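PDB 4LIH: gamma-glutamyl-gamma-aminobutyraldehyde dehydrogenase from Burkholderia cenocepacia, which probably oxidises aldehydes to carboxylic acids with NAD(P)+ as electron acceptor. Local coordinates for residues L109-L112 against E113-A117. Sequence-based numbering, arbitrary orientation.
Sequences LSLL and ETLDA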
loop_
_atom_site.group_PDB
_atom_site.type_symbol
_atom_site.label_atom_id
_atom_site.label_comp_id
_atom_site.label_asym_id
_atom_site.label_seq_id
_atom_site.Cartn_x
_atom_site.Cartn_y
_atom_site.Cartn_z
ATOM N N LEU A 109 16.572 -1.249 -34.459
ATOM C CA LEU A 109 15.475 -0.418 -33.963
ATOM C C LEU A 109 15.962 1.023 -33.782
ATOM O O LEU A 109 15.258 1.977 -34.072
ATOM C CB LEU A 109 14.932 -0.979 -32.650
ATOM C CG LEU A 109 14.115 -2.249 -32.748
ATOM C CD1 LEU A 109 13.837 -2.807 -31.359
ATOM C CD2 LEU A 109 12.822 -1.986 -33.507
ATOM N N SER A 110 17.150 1.161 -33.229
ATOM C CA SER A 110 17.763 2.472 -33.090
ATOM C C SER A 110 17.929 3.155 -34.460
ATOM O O SER A 110 17.610 4.347 -34.607
ATOM C CB SER A 110 19.086 2.347 -32.378
ATOM O OG SER A 110 18.923 1.839 -31.075
ATOM N N LEU A 111 18.395 2.407 -35.460
ATOM C CA LEU A 111 18.613 2.990 -36.805
ATOM C C LEU A 111 17.290 3.357 -37.489
ATOM O O LEU A 111 17.180 4.399 -38.115
ATOM C CB LEU A 111 19.496 2.064 -37.661
ATOM C CG LEU A 111 19.718 2.478 -39.142
ATOM C CD1 LEU A 111 20.543 3.761 -39.258
ATOM C CD2 LEU A 111 20.400 1.336 -39.873
ATOM N N LEU A 112 16.267 2.513 -37.359
ATOM C CA LEU A 112 14.943 2.838 -37.857
ATOM C C LEU A 112 14.414 4.139 -37.257
ATOM O O LEU A 112 13.912 4.979 -38.006
ATOM C CB LEU A 112 13.949 1.714 -37.561
ATOM C CG LEU A 112 14.128 0.448 -38.344
ATOM C CD1 LEU A 112 13.277 -0.644 -37.716
ATOM C CD2 LEU A 112 13.694 0.689 -39.794
ATOM N N GLU A 113 14.557 4.304 -35.936
ATOM C CA GLU A 113 14.092 5.506 -35.228
ATOM C C GLU A 113 14.802 6.774 -35.678
ATOM O O GLU A 113 14.175 7.828 -35.775
ATOM C CB GLU A 113 14.289 5.358 -33.693
ATOM C CG GLU A 113 13.463 6.315 -32.810
ATOM C CD GLU A 113 12.049 5.799 -32.606
ATOM O OE1 GLU A 113 11.472 5.224 -33.536
ATOM O OE2 GLU A 113 11.532 5.890 -31.502
ATOM N N THR A 114 16.114 6.664 -35.879
ATOM C CA THR A 114 16.985 7.780 -36.294
ATOM C C THR A 114 16.663 8.155 -37.754
ATOM O O THR A 114 16.525 9.321 -38.060
ATOM C CB THR A 114 18.485 7.408 -36.145
ATOM O OG1 THR A 114 18.859 7.385 -34.751
ATOM C CG2 THR A 114 19.386 8.365 -36.904
ATOM N N LEU A 115 16.494 7.154 -38.627
ATOM C CA LEU A 115 16.060 7.438 -40.009
ATOM C C LEU A 115 14.687 8.071 -40.138
ATOM O O LEU A 115 14.507 9.003 -40.915
ATOM C CB LEU A 115 16.067 6.155 -40.854
ATOM C CG LEU A 115 17.450 5.561 -41.057
ATOM C CD1 LEU A 115 17.319 4.142 -41.643
ATOM C CD2 LEU A 115 18.308 6.455 -41.930
ATOM N N ASP A 116 13.739 7.552 -39.361
ATOM C CA ASP A 116 12.320 7.892 -39.441
ATOM C C ASP A 116 12.050 9.298 -38.881
ATOM O O ASP A 116 11.293 10.083 -39.463
ATOM C CB ASP A 116 11.540 6.807 -38.649
ATOM C CG ASP A 116 10.072 6.678 -39.051
ATOM O OD1 ASP A 116 9.674 7.336 -40.042
ATOM O OD2 ASP A 116 9.317 5.897 -38.378
ATOM N N ALA A 117 12.694 9.621 -37.758
ATOM C CA ALA A 117 12.297 10.804 -36.975
ATOM C C ALA A 117 13.405 11.842 -36.807
ATOM O O ALA A 117 13.148 12.878 -36.223
ATOM C CB ALA A 117 11.797 10.356 -35.615
#
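Leu111 and Leu115 meet one turn apart on the last turns of the alpha-helix 106-117 of this aldehyde dehydrogenase-fold subunit, and theirs is the tight apolar part of the contact. Leu111 CG lies 3.8 Å from Leu115 CD1, and the two side chains cross at a slant. Two different first torsions bring them together: Leu111 carries CG anti to its own N (chi1 175°), beside its carbonyl carbon, whereas Leu115 keeps CG beside its N. That second choice also lays Leu115 CG 3.2 Å from Leu111 O, the same oxygen that accepts the bond from Leu115 N.

The backbone evidence for a regular helix is four successive i to i+4 bonds, from Glu113 N to Leu109 O through Asp116 N to Leu112 O. The straightest is Leu115 N to Leu111 O, 2.9 Å with an N-H...O angle of 169°.

Glu113 is held more loosely within the helix: its side chain comes closest to 109-112 through CB, 3.5 Å from the backbone atom Leu109 O. Although buried, its carboxylate bridges the starts of helices 178-191 (Ile179 N) and 206-218 (Thr207 OG1), and Asp116 OD2 adds a bond from Leu206 N of the latter. Helix 121-142 packs against Ser110 and Thr114, and Ser110 O also takes a hydrogen bond from Thr124 OG1. All the touching residues are buried, so the looser side faces neighbouring helices and not solvent; across the turn, Thr114 OG1 stands 3.3 Å from Ser110 O and is hydrogen-bonded to Lys119 O and Thr124 OG1.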